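Local coordinates for protein Sodium/sialic acid symporter SiaT (Proteus mirabilis, PDB 5NV9) that couples the inward flow of sodium ions to the uptake of the sialic acid N-acetylneuraminic acid across the bacterial inner membrane, at residues 221-224 with 225-228; 239-242 with 243-247; 256-259 with 260-263; 266-269 with 270-274. All blocks are in the same frame, centred on the assembly; numbering follows the deposited sequence.

Interaction 1 of 4, residues 221-224 with 225-228; sequences FFPT and TQWR
The chain turns through a short 3-10 segment, residues 224-226, just after Pro223, with Gln226 N bonded to Pro223 O at 3.0 Å and Trp227 N to Thr224 O at 3.0 Å. Both donors stand well above the plane of the carbonyl they use, in the i to i+3 pattern of a 3-10 turn. A water donates to Thr224 O at 2.7 Å and also to Trp227 O, bridging the two carbonyls.

The side chains add light contacts. Pro223 CG meets Gln226 CG at 4.0 Å, the two groups passing at a slant. Pro223 CB lies 3.7 Å from Thr225 OG1.

Arg228 folds back on Thr225 and Gln226 and makes two bonds in the plane of its guanidinium. NE reaches Thr225 O, and NH2 reaches Gln226 OE1 at 3.2 Å in a nearly straight bond (170°). This bond holds OE1 of the Gln226 amide. Arg228 NH1 also forms a salt bridge with Asp233.

The turn lies on the periplasmic surface, in the loop between helix 207-217 and helix 236-253. Pro223 packs on Asp75 and Thr77, while Gln226 and Trp227 rest on Ile236 at the start of helix 236-253.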
loop_
_atom_site.group_PDB
_atom_site.type_symbol
_atom_site.label_atom_id
_atom_site.label_comp_id
_atom_site.label_asym_id
_atom_site.label_seq_id
_atom_site.Cartn_x
_atom_site.Cartn_y
_atom_site.Cartn_z
ATOM N N PHE A 221 23.343 1.206 -10.891
ATOM C CA PHE A 221 22.047 1.477 -11.560
ATOM C C PHE A 221 21.382 0.168 -12.004
ATOM O O PHE A 221 20.540 -0.347 -11.289
ATOM C CB PHE A 221 22.202 2.455 -12.708
ATOM C CG PHE A 221 22.454 3.857 -12.256
ATOM C CD1 PHE A 221 21.528 4.517 -11.484
ATOM C CD2 PHE A 221 23.589 4.530 -12.638
ATOM C CE1 PHE A 221 21.741 5.832 -11.080
ATOM C CE2 PHE A 221 23.837 5.850 -12.222
ATOM C CZ PHE A 221 22.912 6.489 -11.437
ATOM N N PHE A 222 21.788 -0.396 -13.136
ATOM C CA PHE A 222 21.150 -1.618 -13.675
ATOM C C PHE A 222 22.243 -2.600 -14.007
ATOM O O PHE A 222 22.640 -2.704 -15.177
ATOM C CB PHE A 222 20.245 -1.274 -14.879
ATOM C CG PHE A 222 19.142 -0.308 -14.531
ATOM C CD1 PHE A 222 17.988 -0.748 -13.932
ATOM C CD2 PHE A 222 19.307 1.048 -14.732
ATOM C CE1 PHE A 222 16.985 0.136 -13.599
ATOM C CE2 PHE A 222 18.314 1.953 -14.394
ATOM C CZ PHE A 222 17.156 1.496 -13.815
ATOM N N PRO A 223 22.793 -3.285 -12.979
ATOM C CA PRO A 223 23.976 -4.132 -13.281
ATOM C C PRO A 223 23.537 -5.326 -14.165
ATOM O O PRO A 223 22.517 -5.941 -13.894
ATOM C CB PRO A 223 24.464 -4.601 -11.888
ATOM C CG PRO A 223 23.337 -4.297 -10.947
ATOM C CD PRO A 223 22.455 -3.275 -11.546
ATOM N N THR A 224 24.254 -5.588 -15.244
ATOM C CA THR A 224 23.832 -6.609 -16.180
ATOM C C THR A 224 24.055 -8.015 -15.592
ATOM O O THR A 224 23.512 -8.986 -16.086
ATOM C CB THR A 224 24.541 -6.454 -17.523
ATOM O OG1 THR A 224 25.941 -6.473 -17.315
ATOM C CG2 THR A 224 24.165 -5.166 -18.167
ATOM N N THR A 225 24.822 -8.103 -14.509
ATOM C CA THR A 225 24.951 -9.343 -13.774
ATOM C C THR A 225 23.629 -9.770 -13.141
ATOM O O THR A 225 23.469 -10.950 -12.769
ATOM C CB THR A 225 26.009 -9.235 -12.659
ATOM O OG1 THR A 225 25.759 -8.075 -11.875
ATOM C CG2 THR A 225 27.397 -9.106 -13.254
ATOM N N GLN A 226 22.681 -8.840 -13.016
ATOM C CA GLN A 226 21.333 -9.192 -12.575
ATOM C C GLN A 226 20.350 -9.541 -13.706
ATOM O O GLN A 226 19.169 -9.794 -13.440
ATOM C CB GLN A 226 20.791 -8.062 -11.738
ATOM C CG GLN A 226 21.584 -7.897 -10.485
ATOM C CD GLN A 226 21.470 -9.105 -9.587
ATOM O OE1 GLN A 226 22.403 -9.921 -9.465
ATOM N NE2 GLN A 226 20.304 -9.257 -8.979
ATOM N N TRP A 227 20.798 -9.565 -14.955
ATOM C CA TRP A 227 19.940 -10.018 -16.037
ATOM C C TRP A 227 20.210 -11.527 -16.189
ATOM O O TRP A 227 21.046 -11.940 -16.982
ATOM C CB TRP A 227 20.185 -9.247 -17.346
ATOM C CG TRP A 227 19.288 -9.716 -18.456
ATOM C CD1 TRP A 227 19.650 -10.492 -19.517
ATOM C CD2 TRP A 227 17.868 -9.478 -18.604
ATOM N NE1 TRP A 227 18.556 -10.742 -20.329
ATOM C CE2 TRP A 227 17.453 -10.135 -19.790
ATOM C CE3 TRP A 227 16.922 -8.771 -17.864
ATOM C CZ2 TRP A 227 16.138 -10.125 -20.234
ATOM C CZ3 TRP A 227 15.596 -8.753 -18.318
ATOM C CH2 TRP A 227 15.226 -9.429 -19.491
ATOM N N ARG A 228 19.496 -12.339 -15.417
ATOM C CA ARG A 228 19.718 -13.764 -15.408
ATOM C C ARG A 228 18.520 -14.373 -14.768
ATOM O O ARG A 228 17.938 -13.758 -13.914
ATOM C CB ARG A 228 20.980 -14.131 -14.619
ATOM C CG ARG A 228 20.972 -13.728 -13.168
ATOM C CD ARG A 228 22.259 -14.132 -12.459
ATOM N NE ARG A 228 22.293 -13.409 -11.179
ATOM C CZ ARG A 228 21.979 -13.894 -9.968
ATOM N NH1 ARG A 228 21.672 -15.153 -9.761
ATOM N NH2 ARG A 228 21.988 -13.084 -8.915
HETATM O O HOH W 1 23.488 -11.382 -17.342
#

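Interaction 2 of 4, residues 239-242 with 243-247. With SLB (N-acetyl-beta-neuraminic acid), chain D.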
loop_
_atom_site.group_PDB
_atom_site.type_symbol
_atom_site.label_atom_id
_atom_site.label_comp_id
_atom_site.label_asym_id
_atom_site.label_seq_id
_atom_site.Cartn_x
_atom_site.Cartn_y
_atom_site.Cartn_z
ATOM N N LEU A 239 12.007 -10.153 -10.312
ATOM C CA LEU A 239 11.285 -8.995 -9.844
ATOM C C LEU A 239 10.294 -8.416 -10.898
ATOM O O LEU A 239 9.264 -7.898 -10.519
ATOM C CB LEU A 239 12.234 -7.929 -9.280
ATOM C CG LEU A 239 13.151 -7.256 -10.266
ATOM C CD1 LEU A 239 12.374 -6.168 -10.970
ATOM C CD2 LEU A 239 14.385 -6.644 -9.595
HETATM N N MSE A 240 10.561 -8.555 -12.194
HETATM C CA MSE A 240 9.597 -8.170 -13.213
HETATM C C MSE A 240 8.333 -9.013 -13.156
HETATM O O MSE A 240 7.245 -8.458 -13.113
HETATM C CB MSE A 240 10.172 -8.231 -14.619
HETATM C CG MSE A 240 11.013 -6.987 -14.826
HETATM SE SE MSE A 240 11.961 -7.051 -16.564
HETATM C CE MSE A 240 10.487 -6.119 -17.503
ATOM N N ILE A 241 8.450 -10.345 -13.138
ATOM C CA ILE A 241 7.266 -11.183 -13.002
ATOM C C ILE A 241 6.621 -10.992 -11.631
ATOM O O ILE A 241 5.398 -10.825 -11.542
ATOM C CB ILE A 241 7.538 -12.685 -13.192
ATOM C CG1 ILE A 241 8.404 -12.928 -14.406
ATOM C CG2 ILE A 241 6.218 -13.420 -13.436
ATOM C CD1 ILE A 241 9.178 -14.222 -14.273
ATOM N N GLY A 242 7.448 -10.934 -10.584
ATOM C CA GLY A 242 6.958 -10.690 -9.225
ATOM C C GLY A 242 6.208 -9.358 -9.080
ATOM O O GLY A 242 5.074 -9.317 -8.555
ATOM N N PHE A 243 6.804 -8.252 -9.548
ATOM C CA PHE A 243 6.105 -6.961 -9.463
ATOM C C PHE A 243 4.870 -6.851 -10.369
ATOM O O PHE A 243 3.870 -6.198 -9.966
ATOM C CB PHE A 243 7.026 -5.759 -9.692
ATOM C CG PHE A 243 7.805 -5.365 -8.467
ATOM C CD1 PHE A 243 7.183 -5.215 -7.259
ATOM C CD2 PHE A 243 9.168 -5.227 -8.512
ATOM C CE1 PHE A 243 7.894 -4.872 -6.095
ATOM C CE2 PHE A 243 9.885 -4.889 -7.368
ATOM C CZ PHE A 243 9.252 -4.709 -6.150
ATOM N N LEU A 244 4.914 -7.476 -11.557
ATOM C CA LEU A 244 3.731 -7.529 -12.379
ATOM C C LEU A 244 2.559 -8.088 -11.571
ATOM O O LEU A 244 1.512 -7.473 -11.496
ATOM C CB LEU A 244 3.965 -8.337 -13.618
ATOM C CG LEU A 244 2.759 -8.509 -14.537
ATOM C CD1 LEU A 244 2.331 -7.153 -15.013
ATOM C CD2 LEU A 244 3.220 -9.389 -15.685
ATOM N N PHE A 245 2.746 -9.239 -10.942
ATOM C CA PHE A 245 1.660 -9.828 -10.201
ATOM C C PHE A 245 1.302 -9.054 -8.933
ATOM O O PHE A 245 0.127 -9.001 -8.581
ATOM C CB PHE A 245 1.884 -11.340 -9.979
ATOM C CG PHE A 245 1.617 -12.134 -11.220
ATOM C CD1 PHE A 245 2.507 -12.100 -12.258
ATOM C CD2 PHE A 245 0.427 -12.841 -11.375
ATOM C CE1 PHE A 245 2.254 -12.760 -13.459
ATOM C CE2 PHE A 245 0.164 -13.513 -12.542
ATOM C CZ PHE A 245 1.086 -13.490 -13.592
ATOM N N ALA A 246 2.281 -8.437 -8.263
ATOM C CA ALA A 246 1.981 -7.678 -7.064
ATOM C C ALA A 246 1.168 -6.449 -7.418
ATOM O O ALA A 246 0.308 -6.024 -6.619
ATOM C CB ALA A 246 3.254 -7.265 -6.319
ATOM N N ASN A 247 1.471 -5.890 -8.593
ATOM C CA ASN A 247 0.821 -4.686 -9.080
ATOM C C ASN A 247 -0.592 -5.032 -9.536
ATOM O O ASN A 247 -1.519 -4.274 -9.250
ATOM C CB ASN A 247 1.607 -3.990 -10.239
ATOM C CG ASN A 247 2.910 -3.324 -9.759
ATOM O OD1 ASN A 247 3.004 -2.911 -8.617
ATOM N ND2 ASN A 247 3.920 -3.289 -10.606
HETATM C C1 SLB D . 4.594 0.596 0.089
HETATM C C2 SLB D . 4.404 -0.102 -1.229
HETATM C C3 SLB D . 5.303 -1.316 -1.278
HETATM C C4 SLB D . 5.335 -1.974 -2.676
HETATM C C5 SLB D . 5.829 -0.886 -3.629
HETATM C C6 SLB D . 4.892 0.339 -3.559
HETATM C C7 SLB D . 5.300 1.512 -4.460
HETATM C C8 SLB D . 4.353 2.675 -4.322
HETATM C C9 SLB D . 4.661 3.774 -5.339
HETATM C C10 SLB D . 7.029 -1.407 -5.721
HETATM C C11 SLB D . 6.811 -1.619 -7.197
HETATM N N5 SLB D . 5.892 -1.383 -5.011
HETATM O O1A SLB D . 5.446 1.548 0.150
HETATM O O1B SLB D . 3.927 0.166 1.106
HETATM O O2 SLB D . 3.015 -0.498 -1.420
HETATM O O4 SLB D . 6.259 -3.116 -2.706
HETATM O O6 SLB D . 4.842 0.843 -2.227
HETATM O O7 SLB D . 6.597 2.001 -4.103
HETATM O O8 SLB D . 3.011 2.232 -4.486
HETATM O O9 SLB D . 4.440 3.338 -6.703
HETATM O O10 SLB D . 8.152 -1.215 -5.226
#
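Leu239 and Phe243 meet one turn apart on a transmembrane helix, on its tightly packed side. Phe243 N bonds to Leu239 O at 2.7 Å. The Phe243 ring also comes close to that carbonyl, at a slant, with CD2 3.3 Å from Leu239 O. Leu239 CD1 adds an apolar contact to Phe243 CD2 at 4.1 Å.

The ring also belongs to the sialic acid pocket. The N-acetyl methyl of the ligand, C11, sits 3.5 Å above one ring face, displaced toward the rim. Phe243 CE1 is 3.6 Å from the acetyl carbon C10. The ring thus gives the acetyl group an apolar wall, while Gln82, Thr58, Thr63, Ser60 and Arg135 bind polar atoms of the ligand.

The side of Ile241 and Phe245 is less buried and does not meet the ligand. These two side chains run alongside each other in the same direction, and CG2 of Ile241 touches Phe245 CE1 at 4.0 Å. The CG2 branch lies anti to the backbone N, which turns it along the helix toward the ring. Ile241 O lies at the edge of the Phe245 ring, 3.2 Å from CD1.

Helix 236-253 is flanked by helix 459-475, where Val463 touches Ile241 and Phe245 and Phe459 meets Phe243 edge to face. Asn247 reaches helix 80-87 through a bond from ND2 to Gly81 O.

Interaction 3 of 4, residues 256-259 with 260-263; sequences DVVQ and RYIV
This is a buried local contact in which Arg260 and Tyr261 fold back on the residues of the short helix 255-258, at the cytoplasmic end of the fold. Arg260 N bonds to Val257 O at 2.8 Å and Tyr261 N to Val258 O at 3.0 Å. Each links residues three apart, and each donor stands above the plane of its carbonyl.

The Tyr261 ring lies against the helix backbone. Val258 CA makes a CH-pi contact over one face, 4.1 Å from the ring centroid, and Val257 O lies over the same face toward the rim. Val257 CG1 reaches the far end of the ring, 3.4 Å from Tyr261 OH. That hydroxyl is bonded to Phe251 O.

In this LeuT-fold transporter the Arg260 side chain runs to the second sodium site, Na3. Its chain bends at chi2 (83°), which brings the guanidinium back toward Asp256 O. There NH1 makes a weak bond to Asp256 O at 2.8 Å, with a poor angle of 122°. NE bonds to Ser53, and NH2 makes a weak bond to Asp182, a ligand of that sodium. The charge of Arg260 may therefore influence the electrostatics of the site.

Gln259 is extended beyond CG and slants across Arg260, its amide plane 77° from the guanidinium plane. Its OE1 bonds to Ser350, and NE2 to Asn349 and Phe39 O. Ile262 CG1 packs against Gln259 O at 3.3 Å.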
loop_
_atom_site.group_PDB
_atom_site.type_symbol
_atom_site.label_atom_id
_atom_site.label_comp_id
_atom_site.label_asym_id
_atom_site.label_seq_id
_atom_site.Cartn_x
_atom_site.Cartn_y
_atom_site.Cartn_z
ATOM N N ASP A 256 -8.296 -1.252 -0.795
ATOM C CA ASP A 256 -7.798 0.122 -0.495
ATOM C C ASP A 256 -7.619 0.980 -1.770
ATOM O O ASP A 256 -7.885 2.176 -1.744
ATOM C CB ASP A 256 -6.536 0.113 0.394
ATOM C CG ASP A 256 -5.370 -0.655 -0.221
ATOM O OD1 ASP A 256 -5.555 -1.648 -1.035
ATOM O OD2 ASP A 256 -4.238 -0.265 0.155
ATOM N N VAL A 257 -7.212 0.360 -2.881
ATOM C CA VAL A 257 -7.108 1.050 -4.150
ATOM C C VAL A 257 -8.449 1.066 -4.939
ATOM O O VAL A 257 -8.940 2.126 -5.375
ATOM C CB VAL A 257 -5.949 0.473 -4.949
ATOM C CG1 VAL A 257 -5.997 0.971 -6.397
ATOM C CG2 VAL A 257 -4.638 0.913 -4.320
ATOM N N VAL A 258 -9.077 -0.094 -5.035
ATOM C CA VAL A 258 -10.277 -0.275 -5.817
ATOM C C VAL A 258 -11.379 0.646 -5.349
ATOM O O VAL A 258 -12.151 1.175 -6.134
ATOM C CB VAL A 258 -10.790 -1.766 -5.798
ATOM C CG1 VAL A 258 -12.108 -1.846 -6.515
ATOM C CG2 VAL A 258 -9.832 -2.682 -6.513
ATOM N N GLN A 259 -11.461 0.859 -4.056
ATOM C CA GLN A 259 -12.390 1.869 -3.507
ATOM C C GLN A 259 -12.283 3.263 -4.132
ATOM O O GLN A 259 -13.295 3.968 -4.279
ATOM C CB GLN A 259 -12.159 1.979 -2.001
ATOM C CG GLN A 259 -13.418 2.168 -1.190
ATOM C CD GLN A 259 -13.089 2.372 0.269
ATOM O OE1 GLN A 259 -12.097 1.804 0.742
ATOM N NE2 GLN A 259 -13.884 3.208 0.985
ATOM N N ARG A 260 -11.075 3.679 -4.507
ATOM C CA ARG A 260 -10.913 4.994 -5.161
ATOM C C ARG A 260 -11.488 5.050 -6.565
ATOM O O ARG A 260 -11.685 6.134 -7.081
ATOM C CB ARG A 260 -9.451 5.429 -5.216
ATOM C CG ARG A 260 -8.965 6.140 -3.986
ATOM C CD ARG A 260 -8.550 5.200 -2.890
ATOM N NE ARG A 260 -8.247 5.935 -1.656
ATOM C CZ ARG A 260 -8.477 5.478 -0.422
ATOM N NH1 ARG A 260 -8.991 4.278 -0.234
ATOM N NH2 ARG A 260 -8.223 6.246 0.614
ATOM N N TYR A 261 -11.751 3.903 -7.197
ATOM C CA TYR A 261 -12.335 3.891 -8.527
ATOM C C TYR A 261 -13.819 4.255 -8.551
ATOM O O TYR A 261 -14.343 4.580 -9.617
ATOM C CB TYR A 261 -12.157 2.505 -9.190
ATOM C CG TYR A 261 -10.681 2.001 -9.299
ATOM C CD1 TYR A 261 -9.571 2.867 -9.270
ATOM C CD2 TYR A 261 -10.429 0.639 -9.446
ATOM C CE1 TYR A 261 -8.253 2.370 -9.393
ATOM C CE2 TYR A 261 -9.133 0.146 -9.605
ATOM C CZ TYR A 261 -8.044 0.981 -9.553
ATOM O OH TYR A 261 -6.785 0.367 -9.697
ATOM N N ILE A 262 -14.497 4.152 -7.408
ATOM C CA ILE A 262 -15.948 4.350 -7.324
ATOM C C ILE A 262 -16.349 5.658 -6.587
ATOM O O ILE A 262 -17.534 5.971 -6.459
ATOM C CB ILE A 262 -16.631 3.087 -6.726
ATOM C CG1 ILE A 262 -16.089 2.684 -5.359
ATOM C CG2 ILE A 262 -16.314 1.878 -7.611
ATOM C CD1 ILE A 262 -16.818 3.295 -4.207
ATOM N N VAL A 263 -15.372 6.414 -6.086
ATOM C CA VAL A 263 -15.699 7.684 -5.413
ATOM C C VAL A 263 -15.914 8.859 -6.349
ATOM O O VAL A 263 -16.427 9.927 -5.916
ATOM C CB VAL A 263 -14.629 8.075 -4.360
ATOM C CG1 VAL A 263 -14.558 7.061 -3.261
ATOM C CG2 VAL A 263 -13.272 8.308 -4.967
#

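Interaction 4 of 4, residues 266-269 with 270-274; sequences SIKE and TKRTL
The Arg272 guanidinium carries Lys268 CE over one face, 3.6 Å above its plane and displaced toward the rim. Glu269 OE2 approaches it at a slant and forms a salt bridge with NH1 at 2.9 Å. The carboxylate and guanidinium planes stand 75° apart. NH1 meets OE2 on its syn side, but the N-H points only loosely at it (131°).

Glu269 is bent at chi2, which swings the carboxylate across the extended Arg272 chain. OE1 is 3.5 Å from Arg272 CD and takes a bond from Gly47 N, so the carboxylate serves two partners. Lys268 runs alongside Arg272 in the same direction. Its NZ is 4.2 Å from Arg272 NH2, a close approach of like charges that the nearby Glu269 probably eases.

On another side of the helix, Ser266 O accepts from Thr270 twice: from OG1 at 2.8 Å and from N at 3.1 Å. The two donors arrive from opposite faces of the carbonyl plane. Thr270 OG1 sits beside its own backbone N (chi1 -50°), which lets it reach back one turn. It is also bonded to Thr264 OG1.

Ile267 and Lys271 rest on Phe93 of helix 89-102, and Thr273 on Ala50 and Val54 of helix 47-58. The arrangement is a helix N-terminus with a serine N-cap: Ser266 OG accepts from Glu269 N at 3.2 Å where helix 267-301 begins, on the cytoplasmic side.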
loop_
_atom_site.group_PDB
_atom_site.type_symbol
_atom_site.label_atom_id
_atom_site.label_comp_id
_atom_site.label_asym_id
_atom_site.label_seq_id
_atom_site.Cartn_x
_atom_site.Cartn_y
_atom_site.Cartn_z
ATOM N N SER A 266 -18.021 10.206 -12.521
ATOM C CA SER A 266 -18.139 9.796 -13.901
ATOM C C SER A 266 -16.918 9.018 -14.283
ATOM O O SER A 266 -15.931 8.949 -13.521
ATOM C CB SER A 266 -18.224 11.047 -14.767
ATOM O OG SER A 266 -17.009 11.793 -14.670
ATOM N N ILE A 267 -16.965 8.438 -15.484
ATOM C CA ILE A 267 -15.867 7.617 -15.990
ATOM C C ILE A 267 -14.755 8.569 -16.423
ATOM O O ILE A 267 -13.570 8.219 -16.364
ATOM C CB ILE A 267 -16.307 6.616 -17.085
ATOM C CG1 ILE A 267 -15.205 5.586 -17.375
ATOM C CG2 ILE A 267 -16.636 7.316 -18.374
ATOM C CD1 ILE A 267 -15.180 4.416 -16.403
ATOM N N LYS A 268 -15.129 9.792 -16.807
ATOM C CA LYS A 268 -14.148 10.829 -17.174
ATOM C C LYS A 268 -13.227 11.118 -16.008
ATOM O O LYS A 268 -11.993 11.205 -16.178
ATOM C CB LYS A 268 -14.836 12.114 -17.591
ATOM C CG LYS A 268 -13.929 13.305 -17.895
ATOM C CD LYS A 268 -14.784 14.538 -18.228
ATOM C CE LYS A 268 -13.951 15.804 -18.168
ATOM N NZ LYS A 268 -14.537 16.862 -19.008
ATOM N N GLU A 269 -13.839 11.261 -14.832
ATOM C CA GLU A 269 -13.089 11.585 -13.593
ATOM C C GLU A 269 -12.308 10.363 -13.107
ATOM O O GLU A 269 -11.243 10.520 -12.540
ATOM C CB GLU A 269 -14.041 12.104 -12.510
ATOM C CG GLU A 269 -14.503 13.540 -12.780
ATOM C CD GLU A 269 -13.312 14.503 -12.879
ATOM O OE1 GLU A 269 -12.255 14.249 -12.245
ATOM O OE2 GLU A 269 -13.388 15.510 -13.625
ATOM N N THR A 270 -12.845 9.158 -13.377
ATOM C CA THR A 270 -12.162 7.915 -13.113
ATOM C C THR A 270 -10.879 7.793 -13.874
ATOM O O THR A 270 -9.861 7.384 -13.297
ATOM C CB THR A 270 -13.093 6.686 -13.319
ATOM O OG1 THR A 270 -14.328 6.904 -12.604
ATOM C CG2 THR A 270 -12.466 5.480 -12.806
ATOM N N LYS A 271 -10.893 8.125 -15.169
ATOM C CA LYS A 271 -9.650 8.205 -15.925
ATOM C C LYS A 271 -8.619 9.201 -15.324
ATOM O O LYS A 271 -7.383 8.958 -15.276
ATOM C CB LYS A 271 -9.954 8.621 -17.374
ATOM C CG LYS A 271 -8.952 8.124 -18.375
ATOM C CD LYS A 271 -8.978 8.880 -19.704
ATOM C CE LYS A 271 -10.358 9.270 -20.143
ATOM N NZ LYS A 271 -11.266 8.105 -20.334
ATOM N N ARG A 272 -9.117 10.349 -14.903
ATOM C CA ARG A 272 -8.256 11.300 -14.240
ATOM C C ARG A 272 -7.598 10.751 -12.976
ATOM O O ARG A 272 -6.442 11.104 -12.689
ATOM C CB ARG A 272 -9.040 12.580 -13.946
ATOM C CG ARG A 272 -9.223 13.349 -15.210
ATOM C CD ARG A 272 -10.224 14.471 -15.042
ATOM N NE ARG A 272 -10.177 15.314 -16.224
ATOM C CZ ARG A 272 -10.797 16.489 -16.359
ATOM N NH1 ARG A 272 -11.547 16.975 -15.371
ATOM N NH2 ARG A 272 -10.633 17.198 -17.485
ATOM N N THR A 273 -8.326 9.926 -12.214
ATOM C CA THR A 273 -7.737 9.240 -11.073
ATOM C C THR A 273 -6.513 8.397 -11.534
ATOM O O THR A 273 -5.411 8.488 -10.947
ATOM C CB THR A 273 -8.777 8.313 -10.368
ATOM O OG1 THR A 273 -9.899 9.055 -9.922
ATOM C CG2 THR A 273 -8.184 7.522 -9.196
ATOM N N LEU A 274 -6.685 7.561 -12.557
ATOM C CA LEU A 274 -5.551 6.704 -12.970
ATOM C C LEU A 274 -4.474 7.542 -13.563
ATOM O O LEU A 274 -3.291 7.251 -13.343
ATOM C CB LEU A 274 -5.930 5.562 -13.926
ATOM C CG LEU A 274 -7.077 4.639 -13.482
ATOM C CD1 LEU A 274 -7.489 3.576 -14.524
ATOM C CD2 LEU A 274 -6.717 3.900 -12.230
#

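Overall arrangement
The four contacts follow one another along the chain, and none nests in or crosses another. Interaction 1 makes a turn in the periplasmic loop that leads to helix 236-253. Interaction 2 lies on that helix beside the sialic acid, with its centre about 17 Å from that of interaction 1. The chain then reaches the cytoplasmic side, where interaction 3 turns it after helix 255-258, near the second sodium. Interaction 4 starts helix 267-301. Interactions 3 and 4 touch: Tyr261 CE1 packs on Leu274 CD2 at 3.6 Å, tying the turn after helix 255-258 to the first turns of helix 267-301. Interactions 1 and 3 lie on opposite sides of the chain's centre, about 36 Å apart between centres.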